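Side-chain contacts in LPXTG-motif cell wall anchor domain protein (Mobiluncus mulieris, PDB 5U5O), which is a giant surface adhesin, probably anchored to the bacterial cell wall, in which Ig-like domains carry internal covalent cross-links and probably mediate attachment to host surfaces: residues A[113-118]-A[200-205]; A[173-178]-A[230-235]. All blocks are in the same frame, centred on the assembly; numbering follows the deposited sequence. Where two conformers were deposited one is given.

Contact 1: A[113-118]-A[200-205]; sequences VVKDDI and CVQKGS
Val113 and Gln202 are joined by a single water molecule whose oxygen is held by three groups. It gives one hydrogen to Val113 O at 2.8 Å and the other to Gln202 OE1, 3.1 Å away, while accepting a weak bond from Lys115 NZ over 3.2 Å. Direct polar contact is lacking here: Lys115 NZ and Gln202 OE1 stand 4.1 Å apart, and the water fills the role of linker. The lysine reaches it because its chain, straight as far as CD, folds twice near its end (chi3 -81°, chi4 -75°), bringing the ammonium to the water, which links it to Val113 O. On the way, CG and CD pass over the backbone oxygen of Gln202, with Lys115 CD 3.2 Å from Gln202 O; a long flexible chain can offer methylenes here and a charge further out. Beside the water lies an apolar patch, where Val113 CG1 rests against Gln202 CB at 3.8 Å and the valine's branched end also touches CG. Gln202 suits both tasks, its methylenes packing on valine and its bend at chi2 (-66°) bringing the amide oxygen to the water. The backbone beneath it is pinned by Asp226, whose carboxylate accepts the N-H groups of Gln202 and Lys203. Gly204, at positive phi, and Ser205 both face Cys200 in a G1 beta bulge, a place that favours glycine. The contact is thus a small interface between two domains: the loop from helix 105-109 to strand 118-127 meets the hairpin turn linking strands 193-200 and 205-212, while Val113 also leans on Pro223 at the end of strand 216-223.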
loop_
_atom_site.group_PDB
_atom_site.type_symbol
_atom_site.label_atom_id
_atom_site.label_comp_id
_atom_site.label_asym_id
_atom_site.label_seq_id
_atom_site.Cartn_x
_atom_site.Cartn_y
_atom_site.Cartn_z
ATOM N N VAL A 113 -9.407 4.517 0.596
ATOM C CA VAL A 113 -9.040 3.098 0.665
ATOM C C VAL A 113 -7.793 2.871 -0.220
ATOM O O VAL A 113 -7.717 3.400 -1.316
ATOM C CB VAL A 113 -10.225 2.206 0.229
ATOM C CG1 VAL A 113 -9.833 0.740 0.148
ATOM C CG2 VAL A 113 -11.389 2.379 1.190
ATOM N N VAL A 114 -6.827 2.126 0.303
ATOM C CA VAL A 114 -5.607 1.751 -0.429
ATOM C C VAL A 114 -5.740 0.308 -0.932
ATOM O O VAL A 114 -5.751 -0.629 -0.129
ATOM C CB VAL A 114 -4.358 1.882 0.463
ATOM C CG1 VAL A 114 -3.094 1.617 -0.345
ATOM C CG2 VAL A 114 -4.280 3.270 1.086
ATOM N N LYS A 115 -5.852 0.147 -2.253
ATOM C CA LYS A 115 -6.088 -1.157 -2.895
ATOM C C LYS A 115 -4.817 -1.979 -3.111
ATOM O O LYS A 115 -4.852 -3.199 -3.143
ATOM C CB LYS A 115 -6.726 -0.955 -4.283
ATOM C CG LYS A 115 -8.037 -0.186 -4.313
ATOM C CD LYS A 115 -8.539 -0.012 -5.745
ATOM C CE LYS A 115 -7.869 1.143 -6.474
ATOM N NZ LYS A 115 -8.372 2.474 -6.028
ATOM N N ASP A 116 -3.697 -1.297 -3.306
ATOM C CA ASP A 116 -2.468 -1.931 -3.803
ATOM C C ASP A 116 -1.251 -1.264 -3.195
ATOM O O ASP A 116 -1.327 -0.139 -2.721
ATOM C CB ASP A 116 -2.367 -1.793 -5.335
ATOM C CG ASP A 116 -3.423 -2.582 -6.081
ATOM O OD1 ASP A 116 -3.390 -3.834 -6.022
ATOM O OD2 ASP A 116 -4.264 -1.946 -6.760
ATOM N N ASP A 117 -0.127 -1.971 -3.226
ATOM C CA ASP A 117 1.181 -1.379 -2.942
ATOM C C ASP A 117 1.351 -0.080 -3.726
ATOM O O ASP A 117 0.973 -0.003 -4.906
ATOM C CB ASP A 117 2.304 -2.340 -3.350
ATOM C CG ASP A 117 2.453 -3.539 -2.415
ATOM O OD1 ASP A 117 1.870 -3.545 -1.314
ATOM O OD2 ASP A 117 3.173 -4.484 -2.806
ATOM N N ILE A 118 1.918 0.935 -3.076
ATOM C CA ILE A 118 2.268 2.181 -3.750
ATOM C C ILE A 118 3.793 2.189 -3.905
ATOM O O ILE A 118 4.517 2.086 -2.915
ATOM C CB ILE A 118 1.811 3.429 -2.968
ATOM C CG1 ILE A 118 0.292 3.405 -2.775
ATOM C CG2 ILE A 118 2.234 4.714 -3.693
ATOM C CD1 ILE A 118 -0.192 4.268 -1.623
ATOM N N CYS A 200 -16.707 -6.930 -3.425
ATOM C CA CYS A 200 -16.077 -5.876 -2.673
ATOM C C CYS A 200 -15.718 -4.782 -3.663
ATOM O O CYS A 200 -15.019 -5.030 -4.676
ATOM C CB CYS A 200 -14.872 -6.384 -1.949
ATOM S SG CYS A 200 -15.172 -7.748 -0.767
ATOM N N VAL A 201 -16.204 -3.572 -3.414
ATOM C CA VAL A 201 -16.202 -2.541 -4.459
ATOM C C VAL A 201 -14.794 -2.020 -4.773
ATOM O O VAL A 201 -14.402 -2.002 -5.943
ATOM C CB VAL A 201 -17.229 -1.401 -4.224
ATOM C CG1 VAL A 201 -16.852 -0.526 -3.050
ATOM C CG2 VAL A 201 -17.390 -0.539 -5.481
ATOM N N GLN A 202 -13.996 -1.669 -3.767
ATOM C CA GLN A 202 -12.604 -1.183 -3.986
ATOM C C GLN A 202 -11.694 -2.328 -4.404
ATOM O O GLN A 202 -10.831 -2.134 -5.281
ATOM C CB GLN A 202 -12.059 -0.488 -2.730
ATOM C CG GLN A 202 -12.896 0.706 -2.267
ATOM C CD GLN A 202 -12.879 1.850 -3.260
ATOM O OE1 GLN A 202 -11.944 1.968 -4.044
ATOM N NE2 GLN A 202 -13.901 2.684 -3.231
ATOM N N LYS A 203 -11.852 -3.518 -3.850
ATOM C CA LYS A 203 -11.107 -4.690 -4.329
ATOM C C LYS A 203 -11.421 -4.982 -5.796
ATOM O O LYS A 203 -10.550 -5.436 -6.550
ATOM C CB LYS A 203 -11.409 -5.946 -3.488
ATOM C CG LYS A 203 -10.337 -7.020 -3.668
ATOM C CD LYS A 203 -10.616 -8.324 -2.937
ATOM C CE LYS A 203 -9.574 -9.366 -3.326
ATOM N NZ LYS A 203 -9.740 -10.667 -2.643
ATOM N N GLY A 204 -12.641 -4.685 -6.222
ATOM C CA GLY A 204 -13.107 -5.017 -7.543
ATOM C C GLY A 204 -13.360 -6.488 -7.735
ATOM O O GLY A 204 -13.197 -6.989 -8.840
ATOM N N SER A 205 -13.798 -7.171 -6.671
ATOM C CA SER A 205 -13.896 -8.621 -6.686
ATOM C C SER A 205 -15.337 -9.085 -6.732
ATOM O O SER A 205 -16.239 -8.389 -6.211
ATOM C CB SER A 205 -13.210 -9.213 -5.465
ATOM O OG SER A 205 -13.755 -8.671 -4.273
HETATM O O HOH W 1 -9.504 3.840 -3.390
#

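Contact 2: A[173-178]-A[230-235]; sequences LTKTVT and ISEDVQ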
loop_
_atom_site.group_PDB
_atom_site.type_symbol
_atom_site.label_atom_id
_atom_site.label_comp_id
_atom_site.label_asym_id
_atom_site.label_seq_id
_atom_site.Cartn_x
_atom_site.Cartn_y
_atom_site.Cartn_z
ATOM N N LEU A 173 -18.097 -15.819 5.978
ATOM C CA LEU A 173 -19.552 -15.979 5.918
ATOM C C LEU A 173 -19.843 -17.399 6.314
ATOM O O LEU A 173 -19.301 -18.333 5.757
ATOM C CB LEU A 173 -20.058 -15.722 4.484
ATOM C CG LEU A 173 -21.575 -15.897 4.302
ATOM C CD1 LEU A 173 -22.400 -14.928 5.164
ATOM C CD2 LEU A 173 -21.919 -15.776 2.821
ATOM N N THR A 174 -20.768 -17.562 7.263
ATOM C CA THR A 174 -21.262 -18.858 7.748
ATOM C C THR A 174 -22.769 -18.915 7.476
ATOM O O THR A 174 -23.457 -17.899 7.633
ATOM C CB THR A 174 -21.003 -19.004 9.260
ATOM O OG1 THR A 174 -19.601 -18.917 9.512
ATOM C CG2 THR A 174 -21.501 -20.338 9.816
ATOM N N LYS A 175 -23.247 -20.073 7.043
ATOM C CA LYS A 175 -24.690 -20.283 6.820
ATOM C C LYS A 175 -25.301 -21.088 7.951
ATOM O O LYS A 175 -24.783 -22.137 8.310
ATOM C CB LYS A 175 -24.965 -21.047 5.518
ATOM C CG LYS A 175 -26.446 -21.114 5.126
ATOM C CD LYS A 175 -26.997 -19.721 4.889
ATOM C CE LYS A 175 -28.276 -19.603 4.101
ATOM N NZ LYS A 175 -29.473 -20.042 4.862
ATOM N N THR A 176 -26.416 -20.600 8.513
ATOM C CA THR A 176 -27.236 -21.375 9.478
ATOM C C THR A 176 -28.642 -21.455 8.927
ATOM O O THR A 176 -29.031 -20.730 8.013
ATOM C CB THR A 176 -27.237 -20.742 10.883
ATOM O OG1 THR A 176 -27.716 -19.411 10.781
ATOM C CG2 THR A 176 -25.817 -20.713 11.439
ATOM N N VAL A 177 -29.453 -22.314 9.570
ATOM C CA VAL A 177 -30.825 -22.597 9.121
ATOM C C VAL A 177 -31.725 -22.814 10.348
ATOM O O VAL A 177 -31.319 -23.514 11.250
ATOM C CB VAL A 177 -30.889 -23.879 8.239
ATOM C CG1 VAL A 177 -32.321 -24.286 7.899
ATOM C CG2 VAL A 177 -30.090 -23.700 6.957
ATOM N N THR A 178 -32.922 -22.256 10.280
ATOM C CA THR A 178 -33.970 -22.584 11.254
ATOM C C THR A 178 -35.259 -22.786 10.494
ATOM O O THR A 178 -35.445 -22.276 9.399
ATOM C CB THR A 178 -34.149 -21.468 12.315
ATOM O OG1 THR A 178 -34.543 -20.250 11.680
ATOM C CG2 THR A 178 -32.886 -21.263 13.102
ATOM N N ILE A 230 -23.080 -8.913 0.231
ATOM C CA ILE A 230 -23.342 -10.338 0.267
ATOM C C ILE A 230 -24.750 -10.507 -0.287
ATOM O O ILE A 230 -25.699 -9.887 0.231
ATOM C CB ILE A 230 -23.291 -10.858 1.732
ATOM C CG1 ILE A 230 -21.940 -10.572 2.364
ATOM C CG2 ILE A 230 -23.562 -12.352 1.776
ATOM C CD1 ILE A 230 -21.930 -10.687 3.870
ATOM N N SER A 231 -24.916 -11.388 -1.263
ATOM C CA SER A 231 -26.188 -11.620 -1.931
ATOM C C SER A 231 -26.448 -13.104 -1.955
ATOM O O SER A 231 -25.649 -13.865 -2.514
ATOM C CB SER A 231 -26.127 -11.136 -3.388
ATOM O OG SER A 231 -25.770 -9.771 -3.481
ATOM N N GLU A 232 -27.555 -13.533 -1.353
ATOM C CA GLU A 232 -27.966 -14.927 -1.420
ATOM C C GLU A 232 -28.967 -15.132 -2.541
ATOM O O GLU A 232 -29.814 -14.287 -2.781
ATOM C CB GLU A 232 -28.625 -15.358 -0.096
ATOM C CG GLU A 232 -28.790 -16.860 -0.002
ATOM C CD GLU A 232 -29.330 -17.332 1.327
ATOM O OE1 GLU A 232 -29.296 -16.569 2.322
ATOM O OE2 GLU A 232 -29.751 -18.499 1.337
ATOM N N ASP A 233 -28.910 -16.288 -3.193
ATOM C CA ASP A 233 -29.982 -16.713 -4.072
ATOM C C ASP A 233 -31.137 -17.239 -3.230
ATOM O O ASP A 233 -31.234 -18.434 -2.944
ATOM C CB ASP A 233 -29.467 -17.785 -5.050
ATOM C CG ASP A 233 -30.506 -18.228 -6.066
ATOM O OD1 ASP A 233 -31.699 -17.856 -5.979
ATOM O OD2 ASP A 233 -30.106 -18.960 -6.995
ATOM N N VAL A 234 -32.033 -16.329 -2.874
ATOM C CA VAL A 234 -33.098 -16.665 -1.934
ATOM C C VAL A 234 -34.095 -17.628 -2.575
ATOM O O VAL A 234 -34.548 -18.579 -1.919
ATOM C CB VAL A 234 -33.819 -15.412 -1.377
ATOM C CG1 VAL A 234 -34.950 -15.832 -0.448
ATOM C CG2 VAL A 234 -32.845 -14.519 -0.635
ATOM N N GLN A 235 -34.412 -17.414 -3.851
ATOM C CA GLN A 235 -35.374 -18.291 -4.502
ATOM C C GLN A 235 -34.837 -19.715 -4.564
ATOM O O GLN A 235 -35.600 -20.666 -4.392
ATOM C CB GLN A 235 -35.719 -17.804 -5.915
ATOM C CG GLN A 235 -36.862 -18.560 -6.574
ATOM C CD GLN A 235 -38.165 -18.430 -5.810
ATOM O OE1 GLN A 235 -38.650 -17.320 -5.581
ATOM N NE2 GLN A 235 -38.740 -19.559 -5.406
#
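Ile230 opens the contact on the inner face of strand 226-232, which looks across an Ig-like beta sandwich at strand 150-178 in the facing sheet. Ile230 CG2 meets Leu173 CD2 at 3.9 Å, the two side chains running antiparallel alongside one another; branched aliphatic residues suit this buried layer, which Phe249 and Phe196 extend. Ser231, next in the alternation of the strand, instead bonds through OG to Glu264. Glu232 returns to the interior and reaches the intramolecular isopeptide cross-link, in which Lys175 NZ is joined covalently to CG of Asn288. With CG anti to the backbone N (chi1 -167°) and the chain extended beyond it, the glutamate side chain runs roughly perpendicular to that of Lys175, Glu232 OE2 lying 3.3 Å from Lys175 CE. A buried acid beside the Lys-Asn bond is consistent with the role such residues play in related isopeptide domains, where they assist bond formation. Asp233 then turns the chain at the centre of an inverse gamma turn and serves as N-cap of helix 234-241, its OD1 accepting the backbone N-H of Gly236; its short carboxylate fits that place well. Back at the cross-link, the amide nitrogen Lys175 NZ donates to Thr176 O at 3.3 Å, with an N-H...O angle of 144°.

How the contacts relate
The two contacts lie about 26 Å apart between centres, and their nearest atoms are about 8 Å apart without touching. Along the chain their segments alternate: 113-118, 173-178, 200-205, then 230-235. Contact 1 bridges the ester-bond domain and the DUF5979 domain at the junction, whereas contact 2 lies inside the latter, between its two sheets. Strand 150-178 runs through both domains, and strand 226-232 carries Cys228, disulfide partner of Cys200, near contact 1 and Glu232 at contact 2. A water-bridged joint between domains is therefore followed by an interior secured covalently, an arrangement consistent with an elongated adhesin that must withstand pulling.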